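Local coordinates for protein ZmpA Glycopeptidase (Clostridium perfringens, PDB 6XSX) that probably cleaves the peptide backbone of glycoproteins as a zinc-dependent M60-family glycopeptidase, of which this chain is the catalytic module, at residues A[37-49]-A[282-294]. Sequence-based numbering, arbitrary orientation.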
loop_
_atom_site.group_PDB
_atom_site.type_symbol
_atom_site.label_atom_id
_atom_site.label_comp_id
_atom_site.label_asym_id
_atom_site.label_seq_id
_atom_site.Cartn_x
_atom_site.Cartn_y
_atom_site.Cartn_z
ATOM N N SER A 37 -3.125 0.763 17.158
ATOM C CA SER A 37 -3.242 0.097 15.869
ATOM C C SER A 37 -4.545 -0.697 15.813
ATOM O O SER A 37 -5.315 -0.578 14.861
ATOM C CB SER A 37 -2.065 -0.814 15.607
ATOM O OG SER A 37 -0.919 -0.076 15.210
ATOM N N GLN A 38 -4.784 -1.492 16.858
ATOM C CA GLN A 38 -5.881 -2.446 16.865
ATOM C C GLN A 38 -7.221 -1.713 16.844
ATOM O O GLN A 38 -8.179 -2.206 16.250
ATOM C CB GLN A 38 -5.704 -3.452 18.003
ATOM C CG GLN A 38 -4.595 -4.452 17.711
ATOM C CD GLN A 38 -4.045 -5.149 18.930
ATOM O OE1 GLN A 38 -4.580 -5.045 20.036
ATOM N NE2 GLN A 38 -2.957 -5.876 18.734
ATOM N N LYS A 39 -7.266 -0.520 17.451
ATOM C CA LYS A 39 -8.458 0.311 17.393
ATOM C C LYS A 39 -8.818 0.603 15.936
ATOM O O LYS A 39 -9.993 0.690 15.597
ATOM C CB LYS A 39 -8.231 1.651 18.092
ATOM C CG LYS A 39 -8.082 1.593 19.605
ATOM C CD LYS A 39 -7.983 2.979 20.194
ATOM C CE LYS A 39 -7.783 2.993 21.691
ATOM N NZ LYS A 39 -7.391 4.351 22.136
ATOM N N ARG A 40 -7.797 0.729 15.077
ATOM C CA ARG A 40 -7.974 1.282 13.744
ATOM C C ARG A 40 -7.840 0.198 12.681
ATOM O O ARG A 40 -7.810 0.512 11.493
ATOM C CB ARG A 40 -6.948 2.398 13.523
ATOM C CG ARG A 40 -7.147 3.571 14.472
ATOM C CD ARG A 40 -5.912 4.436 14.532
ATOM N NE ARG A 40 -6.095 5.658 15.311
ATOM C CZ ARG A 40 -6.051 5.731 16.639
ATOM N NH1 ARG A 40 -5.824 4.643 17.357
ATOM N NH2 ARG A 40 -6.205 6.905 17.232
ATOM N N LYS A 41 -7.746 -1.063 13.124
ATOM C CA LYS A 41 -7.661 -2.249 12.282
ATOM C C LYS A 41 -6.414 -2.234 11.400
ATOM O O LYS A 41 -6.409 -2.854 10.340
ATOM C CB LYS A 41 -8.905 -2.437 11.402
ATOM C CG LYS A 41 -10.258 -2.268 12.079
ATOM C CD LYS A 41 -10.558 -3.276 13.158
ATOM C CE LYS A 41 -12.018 -3.247 13.563
ATOM N NZ LYS A 41 -12.320 -4.343 14.508
ATOM N N VAL A 42 -5.339 -1.565 11.833
ATOM C CA VAL A 42 -4.070 -1.741 11.135
ATOM C C VAL A 42 -3.192 -2.718 11.920
ATOM O O VAL A 42 -3.501 -3.059 13.059
ATOM C CB VAL A 42 -3.360 -0.412 10.799
ATOM C CG1 VAL A 42 -4.274 0.520 10.017
ATOM C CG2 VAL A 42 -2.827 0.279 12.048
ATOM N N TRP A 43 -2.096 -3.154 11.292
ATOM C CA TRP A 43 -1.386 -4.355 11.697
ATOM C C TRP A 43 -0.244 -4.015 12.657
ATOM O O TRP A 43 0.914 -4.014 12.260
ATOM C CB TRP A 43 -0.893 -5.111 10.456
ATOM C CG TRP A 43 -0.442 -6.509 10.751
ATOM C CD1 TRP A 43 -0.182 -7.035 11.981
ATOM C CD2 TRP A 43 -0.168 -7.555 9.801
ATOM N NE1 TRP A 43 0.213 -8.337 11.865
ATOM C CE2 TRP A 43 0.230 -8.689 10.543
ATOM C CE3 TRP A 43 -0.239 -7.659 8.407
ATOM C CZ2 TRP A 43 0.573 -9.901 9.938
ATOM C CZ3 TRP A 43 0.102 -8.854 7.806
ATOM C CH2 TRP A 43 0.501 -9.962 8.563
ATOM N N ASN A 44 -0.599 -3.686 13.907
ATOM C CA ASN A 44 0.299 -3.585 15.054
ATOM C C ASN A 44 1.561 -2.792 14.725
ATOM O O ASN A 44 2.668 -3.324 14.781
ATOM C CB ASN A 44 0.626 -4.961 15.637
ATOM C CG ASN A 44 -0.623 -5.752 15.958
ATOM O OD1 ASN A 44 -1.663 -5.176 16.267
ATOM N ND2 ASN A 44 -0.537 -7.066 15.841
ATOM N N PHE A 45 1.384 -1.508 14.409
ATOM C CA PHE A 45 2.499 -0.663 14.016
ATOM C C PHE A 45 3.421 -0.473 15.219
ATOM O O PHE A 45 2.942 -0.418 16.350
ATOM C CB PHE A 45 1.988 0.687 13.514
ATOM C CG PHE A 45 1.311 0.659 12.166
ATOM C CD1 PHE A 45 1.066 -0.539 11.507
ATOM C CD2 PHE A 45 0.872 1.835 11.574
ATOM C CE1 PHE A 45 0.431 -0.554 10.273
ATOM C CE2 PHE A 45 0.242 1.821 10.337
ATOM C CZ PHE A 45 0.028 0.625 9.686
ATOM N N GLN A 46 4.735 -0.400 14.948
ATOM C CA GLN A 46 5.742 -0.082 15.951
ATOM C C GLN A 46 5.832 1.437 16.092
ATOM O O GLN A 46 5.180 2.182 15.359
ATOM C CB GLN A 46 7.106 -0.659 15.560
ATOM C CG GLN A 46 7.063 -2.104 15.070
ATOM C CD GLN A 46 6.438 -3.041 16.080
ATOM O OE1 GLN A 46 5.453 -3.729 15.795
ATOM N NE2 GLN A 46 6.986 -3.051 17.282
ATOM N N ASP A 47 6.651 1.892 17.043
ATOM C CA ASP A 47 6.840 3.317 17.248
ATOM C C ASP A 47 8.287 3.592 17.651
ATOM O O ASP A 47 8.539 4.436 18.513
ATOM C CB ASP A 47 5.858 3.845 18.290
ATOM C CG ASP A 47 5.775 5.357 18.289
ATOM O OD1 ASP A 47 6.085 5.968 17.240
ATOM O OD2 ASP A 47 5.389 5.908 19.331
ATOM N N TRP A 48 9.219 2.885 16.993
ATOM C CA TRP A 48 10.644 3.035 17.224
ATOM C C TRP A 48 11.090 4.480 16.997
ATOM O O TRP A 48 10.749 5.077 15.977
ATOM C CB TRP A 48 11.434 2.096 16.306
ATOM C CG TRP A 48 11.128 0.646 16.491
ATOM C CD1 TRP A 48 10.427 0.054 17.505
ATOM C CD2 TRP A 48 11.580 -0.413 15.643
ATOM N NE1 TRP A 48 10.391 -1.301 17.327
ATOM C CE2 TRP A 48 11.096 -1.618 16.196
ATOM C CE3 TRP A 48 12.356 -0.454 14.485
ATOM C CZ2 TRP A 48 11.341 -2.855 15.606
ATOM C CZ3 TRP A 48 12.592 -1.676 13.898
ATOM C CH2 TRP A 48 12.093 -2.856 14.455
ATOM N N GLN A 49 11.900 4.995 17.937
ATOM C CA GLN A 49 12.409 6.363 17.884
ATOM C C GLN A 49 13.935 6.346 17.905
ATOM O O GLN A 49 14.531 5.453 18.511
ATOM C CB GLN A 49 11.804 7.222 18.992
ATOM C CG GLN A 49 10.278 7.278 18.951
ATOM C CD GLN A 49 9.725 7.824 17.655
ATOM O OE1 GLN A 49 10.249 8.769 17.080
ATOM N NE2 GLN A 49 8.640 7.236 17.185
ATOM N N GLU A 282 2.880 -4.355 -0.014
ATOM C CA GLU A 282 3.261 -4.638 1.363
ATOM C C GLU A 282 2.657 -3.618 2.320
ATOM O O GLU A 282 2.214 -3.985 3.400
ATOM C CB GLU A 282 4.780 -4.681 1.543
ATOM C CG GLU A 282 5.454 -5.751 0.698
ATOM C CD GLU A 282 4.754 -7.099 0.674
ATOM O OE1 GLU A 282 4.280 -7.533 1.735
ATOM O OE2 GLU A 282 4.670 -7.709 -0.418
ATOM N N MET A 283 2.665 -2.336 1.942
ATOM C CA MET A 283 2.079 -1.340 2.824
ATOM C C MET A 283 0.584 -1.643 2.975
ATOM O O MET A 283 0.034 -1.536 4.072
ATOM C CB MET A 283 2.289 0.084 2.291
ATOM C CG MET A 283 1.684 1.154 3.184
ATOM S SD MET A 283 2.330 2.817 2.837
ATOM C CE MET A 283 4.020 2.623 3.404
ATOM N N GLY A 284 -0.045 -2.066 1.866
ATOM C CA GLY A 284 -1.447 -2.465 1.837
ATOM C C GLY A 284 -1.787 -3.542 2.869
ATOM O O GLY A 284 -2.783 -3.425 3.577
ATOM N N HIS A 285 -0.955 -4.588 2.945
ATOM C CA HIS A 285 -1.143 -5.653 3.920
ATOM C C HIS A 285 -1.133 -5.072 5.329
ATOM O O HIS A 285 -1.849 -5.553 6.193
ATOM C CB HIS A 285 0.005 -6.671 3.871
ATOM C CG HIS A 285 -0.087 -7.713 2.811
ATOM N ND1 HIS A 285 -1.258 -8.399 2.541
ATOM C CD2 HIS A 285 0.862 -8.226 1.993
ATOM C CE1 HIS A 285 -1.036 -9.269 1.571
ATOM N NE2 HIS A 285 0.267 -9.186 1.221
ATOM N N ASN A 286 -0.284 -4.063 5.560
ATOM C CA ASN A 286 -0.096 -3.516 6.894
ATOM C C ASN A 286 -1.280 -2.640 7.292
ATOM O O ASN A 286 -1.549 -2.457 8.481
ATOM C CB ASN A 286 1.240 -2.778 7.021
ATOM C CG ASN A 286 2.371 -3.706 7.416
ATOM O OD1 ASN A 286 2.242 -4.475 8.368
ATOM N ND2 ASN A 286 3.482 -3.636 6.700
ATOM N N PHE A 287 -1.994 -2.099 6.299
ATOM C CA PHE A 287 -3.044 -1.142 6.624
ATOM C C PHE A 287 -4.430 -1.761 6.848
ATOM O O PHE A 287 -5.364 -1.014 7.128
ATOM C CB PHE A 287 -3.064 0.037 5.645
ATOM C CG PHE A 287 -2.214 1.197 6.097
ATOM C CD1 PHE A 287 -2.752 2.209 6.874
ATOM C CD2 PHE A 287 -0.865 1.256 5.778
ATOM C CE1 PHE A 287 -1.964 3.266 7.313
ATOM C CE2 PHE A 287 -0.081 2.311 6.214
ATOM C CZ PHE A 287 -0.632 3.319 6.970
ATOM N N ASP A 288 -4.594 -3.093 6.747
ATOM C CA ASP A 288 -5.900 -3.658 7.086
ATOM C C ASP A 288 -5.816 -5.102 7.575
ATOM O O ASP A 288 -5.344 -5.982 6.857
ATOM C CB ASP A 288 -6.926 -3.507 5.959
ATOM C CG ASP A 288 -8.371 -3.671 6.410
ATOM O OD1 ASP A 288 -8.624 -3.743 7.636
ATOM O OD2 ASP A 288 -9.244 -3.710 5.530
ATOM N N THR A 289 -6.345 -5.334 8.784
ATOM C CA THR A 289 -6.369 -6.656 9.389
ATOM C C THR A 289 -7.794 -7.037 9.776
ATOM O O THR A 289 -7.996 -8.013 10.496
ATOM C CB THR A 289 -5.550 -6.709 10.687
ATOM O OG1 THR A 289 -6.057 -5.725 11.593
ATOM C CG2 THR A 289 -4.067 -6.536 10.460
ATOM N N ASN A 290 -8.773 -6.250 9.316
ATOM C CA ASN A 290 -10.156 -6.431 9.730
ATOM C C ASN A 290 -10.665 -7.808 9.289
ATOM O O ASN A 290 -10.765 -8.085 8.093
ATOM C CB ASN A 290 -11.032 -5.290 9.207
ATOM C CG ASN A 290 -12.427 -5.255 9.798
ATOM O OD1 ASN A 290 -12.822 -6.130 10.571
ATOM N ND2 ASN A 290 -13.190 -4.243 9.421
ATOM N N ASN A 291 -11.008 -8.664 10.267
ATOM C CA ASN A 291 -11.441 -10.022 9.958
ATOM C C ASN A 291 -12.904 -10.058 9.504
ATOM O O ASN A 291 -13.398 -11.113 9.125
ATOM C CB ASN A 291 -11.087 -11.042 11.051
ATOM C CG ASN A 291 -11.796 -10.824 12.374
ATOM O OD1 ASN A 291 -12.794 -10.108 12.461
ATOM N ND2 ASN A 291 -11.276 -11.443 13.421
ATOM N N ARG A 292 -13.582 -8.903 9.514
ATOM C CA ARG A 292 -14.939 -8.787 8.996
ATOM C C ARG A 292 -14.932 -8.707 7.468
ATOM O O ARG A 292 -15.959 -8.939 6.838
ATOM C CB ARG A 292 -15.629 -7.536 9.543
ATOM C CG ARG A 292 -15.702 -7.471 11.060
ATOM C CD ARG A 292 -16.238 -6.119 11.487
ATOM N NE ARG A 292 -16.656 -6.165 12.879
ATOM C CZ ARG A 292 -17.747 -6.777 13.344
ATOM N NH1 ARG A 292 -18.569 -7.413 12.524
ATOM N NH2 ARG A 292 -18.013 -6.749 14.639
ATOM N N THR A 293 -13.778 -8.358 6.881
ATOM C CA THR A 293 -13.642 -8.271 5.434
ATOM C C THR A 293 -12.678 -9.351 4.939
ATOM O O THR A 293 -12.274 -10.216 5.709
ATOM C CB THR A 293 -13.279 -6.842 5.007
ATOM O OG1 THR A 293 -13.423 -6.789 3.587
ATOM C CG2 THR A 293 -11.882 -6.425 5.416
ATOM N N ILE A 294 -12.323 -9.310 3.649
ATOM C CA ILE A 294 -11.300 -10.199 3.113
ATOM C C ILE A 294 -10.096 -9.344 2.716
ATOM O O ILE A 294 -10.053 -8.815 1.603
ATOM C CB ILE A 294 -11.825 -11.015 1.911
ATOM C CG1 ILE A 294 -13.198 -11.651 2.171
ATOM C CG2 ILE A 294 -10.800 -12.056 1.481
ATOM C CD1 ILE A 294 -13.875 -12.214 0.915
HETATM O O HOH W 1 -7.641 0.235 8.750
HETATM O O HOH W 2 -5.464 -4.483 14.107
#
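Trp43 and Lys41 join the loop after helix 33-39 to the last turn of helix 277-286 and the loop that follows, through two backbone hydrogen bonds. Trp43 N donates to Asn286 O at 2.9 Å. Thr289 N donates to Lys41 O, also at 2.9 Å. The edge of the Phe45 ring stands on the face of Phe287 in a T-shaped stack, with planes at 77° and centroids 5.1 Å apart. Phe45 CE1 also meets Asn286 O at 3.3 Å, near the ring plane. Val42 CG1 lies beside Phe287 CD1, while Val42 CG2 sits over the centre of one Phe45 face. Thr289 CG2 crosses the Trp43 side chain at about a right angle, against CB and CG. The CE3 edge of Trp43 comes 3.5 Å from His285 O, because chi1 (-166°) turns CG away from the backbone N. One water joins Arg40 O to Phe287 O.

Lys41 ends helix 33-39 as the C' residue of a Schellman motif. Ser37 OG accepts from Phe45 N and ties the loop back to this helix. Asn286 OD1 accepts from Gly258 N. Glu282 and His285 belong to an HExxH pattern, consistent with the M60 zinc site; no metal is bound to them here. Trp43 N thus gives Asn286 O, ending the probable active-site helix, a donor.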